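PDB 2YJP: putative ABC transporter, periplasmic binding protein, amino acid from Neisseria gonorrhoeae, which binds L-cysteine as the solute receptor of a putative amino-acid ABC transporter, probably handing it to the membrane components for uptake. Local coordinates for residues A[60-65]-A[104-109]; A[79-84]-A[122-127]. The protein carries 1 engineered substitution. One frame throughout, in Å; residues are numbered along the deposited sequence.

Contact 1: residues A[60-65]-A[104-109]. With ZN (zinc ion), chain G; CYS (cysteine), chain D.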
loop_
_atom_site.group_PDB
_atom_site.type_symbol
_atom_site.label_atom_id
_atom_site.label_comp_id
_atom_site.label_asym_id
_atom_site.label_seq_id
_atom_site.Cartn_x
_atom_site.Cartn_y
_atom_site.Cartn_z
ATOM N N GLY A 60 -0.684 6.193 -9.912
ATOM C CA GLY A 60 -1.666 5.315 -9.275
ATOM C C GLY A 60 -1.442 5.304 -7.773
ATOM O O GLY A 60 -0.305 5.057 -7.297
ATOM N N VAL A 61 -2.510 5.595 -7.021
ATOM C CA VAL A 61 -2.480 5.652 -5.549
ATOM C C VAL A 61 -3.767 5.124 -4.990
ATOM O O VAL A 61 -4.771 5.033 -5.713
ATOM C CB VAL A 61 -2.241 7.103 -4.950
ATOM C CG1 VAL A 61 -0.901 7.655 -5.406
ATOM C CG2 VAL A 61 -3.371 8.096 -5.317
ATOM N N PHE A 62 -3.747 4.785 -3.694
ATOM C CA PHE A 62 -4.982 4.455 -2.981
ATOM C C PHE A 62 -5.842 5.657 -2.625
ATOM O O PHE A 62 -5.323 6.734 -2.288
ATOM C CB PHE A 62 -4.680 3.656 -1.712
ATOM C CG PHE A 62 -4.364 2.235 -1.989
ATOM C CD1 PHE A 62 -5.348 1.394 -2.528
ATOM C CD2 PHE A 62 -3.101 1.722 -1.732
ATOM C CE1 PHE A 62 -5.089 0.080 -2.809
ATOM C CE2 PHE A 62 -2.816 0.364 -2.013
ATOM C CZ PHE A 62 -3.816 -0.444 -2.572
ATOM N N GLY A 63 -7.177 5.479 -2.718
ATOM C CA GLY A 63 -8.089 6.436 -2.194
ATOM C C GLY A 63 -8.573 6.152 -0.784
ATOM O O GLY A 63 -9.248 7.019 -0.167
ATOM N N ASP A 64 -8.315 4.955 -0.256
ATOM C CA ASP A 64 -8.978 4.553 0.992
ATOM C C ASP A 64 -8.062 3.692 1.857
ATOM O O ASP A 64 -8.488 2.768 2.517
ATOM C CB ASP A 64 -10.274 3.799 0.700
ATOM C CG ASP A 64 -10.042 2.495 -0.112
ATOM O OD1 ASP A 64 -8.909 2.258 -0.621
ATOM O OD2 ASP A 64 -11.028 1.710 -0.244
ATOM N N LYS A 65 -6.764 3.981 1.811
ATOM C CA LYS A 65 -5.828 3.251 2.621
ATOM C C LYS A 65 -5.034 4.214 3.539
ATOM O O LYS A 65 -3.786 4.230 3.544
ATOM C CB LYS A 65 -4.889 2.397 1.742
ATOM C CG LYS A 65 -4.213 1.268 2.524
ATOM C CD LYS A 65 -3.031 0.621 1.743
ATOM C CE LYS A 65 -2.425 -0.469 2.548
ATOM N NZ LYS A 65 -1.256 -1.178 1.971
ATOM N N THR A 104 -6.621 3.881 -7.511
ATOM C CA THR A 104 -6.469 2.541 -8.024
ATOM C C THR A 104 -6.893 1.512 -6.987
ATOM O O THR A 104 -6.313 1.527 -5.919
ATOM C CB THR A 104 -4.957 2.296 -8.350
ATOM O OG1 THR A 104 -4.467 3.356 -9.171
ATOM C CG2 THR A 104 -4.760 1.018 -9.143
ATOM N N GLU A 105 -7.855 0.627 -7.277
ATOM C CA GLU A 105 -8.040 -0.631 -6.464
ATOM C C GLU A 105 -6.776 -1.512 -6.402
ATOM O O GLU A 105 -5.953 -1.521 -7.354
ATOM C CB GLU A 105 -9.144 -1.506 -7.033
ATOM C CG GLU A 105 -10.478 -0.747 -7.215
ATOM C CD GLU A 105 -11.632 -1.603 -7.732
ATOM O OE1 GLU A 105 -11.394 -2.694 -8.282
ATOM O OE2 GLU A 105 -12.809 -1.185 -7.579
ATOM N N ALA A 106 -6.638 -2.298 -5.329
ATOM C CA ALA A 106 -5.473 -3.208 -5.208
ATOM C C ALA A 106 -5.356 -4.071 -6.435
ATOM O O ALA A 106 -4.261 -4.165 -6.983
ATOM C CB ALA A 106 -5.540 -4.092 -3.955
ATOM N N ALA A 107 -6.473 -4.667 -6.867
ATOM C CA ALA A 107 -6.473 -5.583 -8.004
ATOM C C ALA A 107 -6.149 -4.942 -9.368
ATOM O O ALA A 107 -5.918 -5.659 -10.311
ATOM C CB ALA A 107 -7.817 -6.356 -8.098
ATOM N N ASN A 108 -6.124 -3.616 -9.467
ATOM C CA ASN A 108 -5.973 -2.960 -10.783
ATOM C C ASN A 108 -4.584 -2.408 -10.996
ATOM O O ASN A 108 -4.278 -1.889 -12.092
ATOM C CB ASN A 108 -6.952 -1.774 -10.936
ATOM C CG ASN A 108 -8.369 -2.229 -11.245
ATOM O OD1 ASN A 108 -8.583 -3.370 -11.606
ATOM N ND2 ASN A 108 -9.330 -1.349 -11.062
ATOM N N ARG A 109 -3.756 -2.494 -9.949
ATOM C CA ARG A 109 -2.446 -1.852 -9.982
ATOM C C ARG A 109 -1.591 -2.308 -11.159
ATOM O O ARG A 109 -1.053 -1.471 -11.842
ATOM C CB ARG A 109 -1.686 -2.013 -8.679
ATOM C CG ARG A 109 -2.305 -1.195 -7.535
ATOM C CD ARG A 109 -1.586 -1.504 -6.227
ATOM N NE ARG A 109 -1.868 -2.875 -5.821
ATOM C CZ ARG A 109 -1.605 -3.335 -4.614
ATOM N NH1 ARG A 109 -1.047 -2.521 -3.752
ATOM N NH2 ARG A 109 -1.902 -4.578 -4.289
HETATM ZN ZN ZN G . -13.880 -2.791 -8.341
HETATM N N CYS D . 0.829 -3.633 0.214
HETATM C CA CYS D . -0.095 -4.771 0.003
HETATM C C CYS D . -0.116 -5.156 -1.477
HETATM O O CYS D . 0.650 -4.549 -2.286
HETATM C CB CYS D . -1.516 -4.435 0.434
HETATM S SG CYS D . -2.223 -2.984 -0.366
HETATM O OXT CYS D . -0.869 -6.064 -1.840
HETATM O O HOH W 1 -8.443 2.973 -3.630
#
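In Phe62 and Arg109 alike CG stands anti to the carbonyl carbon (chi1 -77° in Phe62), and a bend at chi3 of Arg109 (-68°) brings its guanidinium to the ring. The contact joins the C-terminal ends of two neighbouring parallel strands, 57-61 and 99-103. It belongs to the two-lobed fold of family 3 solute-binding proteins and contributes Phe62, Lys65 and Arg109 to the cysteine pocket. Phe62 CZ lies over one face of the guanidinium, 3.7 Å from Arg109 NH1. NH1 itself sits at the edge of the ring, near its plane, and the two planes are 62° apart. The rim of the ring thus points at the guanidinium face. The backbone N of Ala106 also comes to the ring edge, and Phe62 CZ reaches Ala106 CB at 4.3 Å.

Arg109 is held by several bonds. Its NE donates to Ala106 O on a lone pair in the carbonyl plane, at 3.0 Å, though the oxygen is tilted out of the guanidinium plane. NH1 also bonds Ala123 O. Together these bonds limit how the guanidinium can turn as it meets the ligand carboxylate. Arg109 NH2 gives the straighter bond, to OXT of the ligand cysteine (3.0 Å); the one from NH1 to ligand O is weak.

The strand ends are tied by Thr104 N donating to Val61 O at 2.8 Å. Thr104 OG1 bonds back to Val102 O and rests against Gly60 CA. Away from the ring, the extended Glu105 chain carries its carboxylate to a zinc ion, shared with Asp192. Glu105 OE2 binds the zinc at 2.1 Å and OE1 at 2.5 Å.

Contact 2: residues A[79-84]-A[122-127]. With CYS (cysteine), chain D.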
loop_
_atom_site.group_PDB
_atom_site.type_symbol
_atom_site.label_atom_id
_atom_site.label_comp_id
_atom_site.label_asym_id
_atom_site.label_seq_id
_atom_site.Cartn_x
_atom_site.Cartn_y
_atom_site.Cartn_z
ATOM N N GLY A 79 -1.323 11.260 2.439
ATOM C CA GLY A 79 -0.740 10.051 2.940
ATOM C C GLY A 79 0.707 9.881 2.539
ATOM O O GLY A 79 1.248 10.609 1.699
ATOM N N PHE A 80 1.328 8.864 3.124
ATOM C CA PHE A 80 2.733 8.629 2.937
ATOM C C PHE A 80 3.132 8.434 1.462
ATOM O O PHE A 80 4.100 9.044 1.010
ATOM C CB PHE A 80 3.096 7.420 3.809
ATOM C CG PHE A 80 4.540 7.050 3.810
ATOM C CD1 PHE A 80 5.514 7.926 4.271
ATOM C CD2 PHE A 80 4.914 5.771 3.423
ATOM C CE1 PHE A 80 6.882 7.526 4.323
ATOM C CE2 PHE A 80 6.274 5.346 3.436
ATOM C CZ PHE A 80 7.275 6.241 3.883
ATOM N N ASP A 81 2.433 7.583 0.721
ATOM C CA ASP A 81 2.749 7.318 -0.689
ATOM C C ASP A 81 2.587 8.608 -1.557
ATOM O O ASP A 81 3.320 8.839 -2.539
ATOM C CB ASP A 81 1.748 6.299 -1.263
ATOM C CG ASP A 81 1.829 4.927 -0.639
ATOM O OD1 ASP A 81 2.904 4.407 -0.320
ATOM O OD2 ASP A 81 0.762 4.324 -0.501
ATOM N N VAL A 82 1.593 9.412 -1.220
ATOM C CA VAL A 82 1.276 10.650 -1.931
ATOM C C VAL A 82 2.385 11.683 -1.709
ATOM O O VAL A 82 2.758 12.462 -2.634
ATOM C CB VAL A 82 -0.097 11.165 -1.428
ATOM C CG1 VAL A 82 -0.262 12.625 -1.652
ATOM C CG2 VAL A 82 -1.264 10.301 -2.065
ATOM N N GLU A 83 2.923 11.723 -0.499
ATOM C CA GLU A 83 3.993 12.661 -0.234
ATOM C C GLU A 83 5.192 12.322 -1.144
ATOM O O GLU A 83 5.805 13.218 -1.733
ATOM C CB GLU A 83 4.417 12.592 1.231
ATOM C CG GLU A 83 3.419 13.164 2.154
ATOM C CD GLU A 83 3.211 14.667 1.914
ATOM O OE1 GLU A 83 4.148 15.470 1.859
ATOM O OE2 GLU A 83 2.093 15.099 1.784
ATOM N N ILE A 84 5.495 11.023 -1.263
ATOM C CA ILE A 84 6.586 10.546 -2.093
ATOM C C ILE A 84 6.265 10.931 -3.538
ATOM O O ILE A 84 7.157 11.356 -4.299
ATOM C CB ILE A 84 6.750 9.011 -1.978
ATOM C CG1 ILE A 84 7.262 8.664 -0.591
ATOM C CG2 ILE A 84 7.667 8.439 -3.135
ATOM C CD1 ILE A 84 7.113 7.260 -0.228
ATOM N N LEU A 122 2.217 4.078 -7.091
ATOM C CA LEU A 122 2.621 4.295 -5.703
ATOM C C LEU A 122 1.410 3.940 -4.834
ATOM O O LEU A 122 1.160 4.596 -3.810
ATOM C CB LEU A 122 3.065 5.744 -5.512
ATOM C CG LEU A 122 4.563 5.961 -5.851
ATOM C CD1 LEU A 122 4.987 7.380 -5.852
ATOM C CD2 LEU A 122 5.512 5.142 -4.884
ATOM N N ALA A 123 0.636 2.935 -5.233
ATOM C CA ALA A 123 -0.458 2.465 -4.405
ATOM C C ALA A 123 0.073 1.394 -3.445
ATOM O O ALA A 123 -0.145 0.196 -3.640
ATOM C CB ALA A 123 -1.627 1.931 -5.246
ATOM N N ASN A 124 0.771 1.869 -2.405
ATOM C CA ASN A 124 1.372 1.042 -1.340
ATOM C C ASN A 124 1.623 -0.435 -1.719
ATOM O O ASN A 124 1.082 -1.360 -1.081
ATOM C CB ASN A 124 0.514 1.179 -0.047
ATOM C CG ASN A 124 1.343 1.065 1.217
ATOM O OD1 ASN A 124 1.059 0.238 2.103
ATOM N ND2 ASN A 124 2.389 1.913 1.319
ATOM N N PHE A 125 2.553 -0.640 -2.649
ATOM C CA PHE A 125 2.620 -1.826 -3.475
ATOM C C PHE A 125 3.728 -2.799 -3.076
ATOM O O PHE A 125 4.946 -2.508 -3.232
ATOM C CB PHE A 125 2.809 -1.381 -4.939
ATOM C CG PHE A 125 2.397 -2.392 -5.967
ATOM C CD1 PHE A 125 1.516 -3.419 -5.677
ATOM C CD2 PHE A 125 2.888 -2.278 -7.277
ATOM C CE1 PHE A 125 1.145 -4.329 -6.686
ATOM C CE2 PHE A 125 2.529 -3.158 -8.268
ATOM C CZ PHE A 125 1.655 -4.166 -7.989
ATOM N N THR A 126 3.336 -3.948 -2.533
ATOM C CA THR A 126 4.324 -4.868 -2.030
ATOM C C THR A 126 4.969 -5.562 -3.227
ATOM O O THR A 126 4.285 -6.060 -4.121
ATOM C CB THR A 126 3.698 -5.924 -1.115
ATOM O OG1 THR A 126 3.066 -5.283 0.017
ATOM C CG2 THR A 126 4.788 -6.940 -0.625
ATOM N N GLN A 127 6.288 -5.580 -3.226
ATOM C CA GLN A 127 7.074 -6.322 -4.202
ATOM C C GLN A 127 7.058 -7.805 -3.892
ATOM O O GLN A 127 7.321 -8.205 -2.750
ATOM C CB GLN A 127 8.503 -5.806 -4.159
ATOM C CG GLN A 127 9.454 -6.641 -4.999
ATOM C CD GLN A 127 10.844 -6.031 -5.141
ATOM O OE1 GLN A 127 11.271 -5.204 -4.333
ATOM N NE2 GLN A 127 11.564 -6.461 -6.187
HETATM N N CYS D . 0.829 -3.633 0.214
HETATM C CA CYS D . -0.095 -4.771 0.003
HETATM C C CYS D . -0.116 -5.156 -1.477
HETATM O O CYS D . 0.650 -4.549 -2.286
HETATM C CB CYS D . -1.516 -4.435 0.434
HETATM S SG CYS D . -2.223 -2.984 -0.366
HETATM O OXT CYS D . -0.869 -6.064 -1.840
#
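Asp81 reaches from the first turn of helix 80-93 to Asn124 with both carboxylate oxygens. Asn124 ND2 donates to the syn lone pair of Asp81 OD1 at 3.0 Å. The acceptor lies close to the amide plane, although carboxylate and amide are turned 43° apart. Asp81 OD2 takes a weak bond from the backbone N of Asn124 (3.1 Å). The carboxylate thus holds main chain and side chain of one residue.

With CG beside its own backbone N (chi1 -65°), Asp81 turns its carboxylate to Asn124. Its CB lies 3.1 Å from Leu122 O. Further along the helix, Ile84 CG2 meets Leu122 CD1 at 4.0 Å, and these two side chains cross at about a right angle.

Outside this shell, Tyr141 OH bonds Asp81 OD1, and Lys65 NZ bonds Asn124 OD1. The amide of Asn124 is therefore held at both ends, which leaves little doubt which end is oxygen. Ala123 is the centre of an inverse gamma turn that bends the chain between Leu122 and Asn124.

The loop then runs to the ligand. Asn124 O lies 2.6 Å and Thr126 OG1 2.8 Å from N of the ligand cysteine, and both accept from it. Thr126 N donates almost straight to cysteine O (2.8 Å, 177°). Backbone and hydroxyl groups of one loop reading the alpha-amino and alpha-carboxylate groups are characteristic of the amino-acid pocket of family 3 solute-binding proteins.

Contacts 1 and 2 lie side by side in the same lobe, their centres about 10 Å apart. Their segments alternate along the chain. Strand 57-61 lies between strands 99-103 and 120-121 in the sheet, so segment 60-65 borders both loops. Two probable hydrogen bonds join the contacts: Gly60 O to Leu122 N and Lys65 NZ to Asn124 OD1, each 2.7 Å. Packing adds to them, with Arg109 CZ 3.3 Å from Phe125 CD1. Both contacts touch the bound cysteine. Contact 1 supplies the guanidinium and Lys65, whose NZ comes close to cysteine SG (3.1 Å) and forms a salt bridge with Asp212; contact 2 supplies amino-group acceptors. Asp212, Thr174 and Arg131 add further bonds to the ligand.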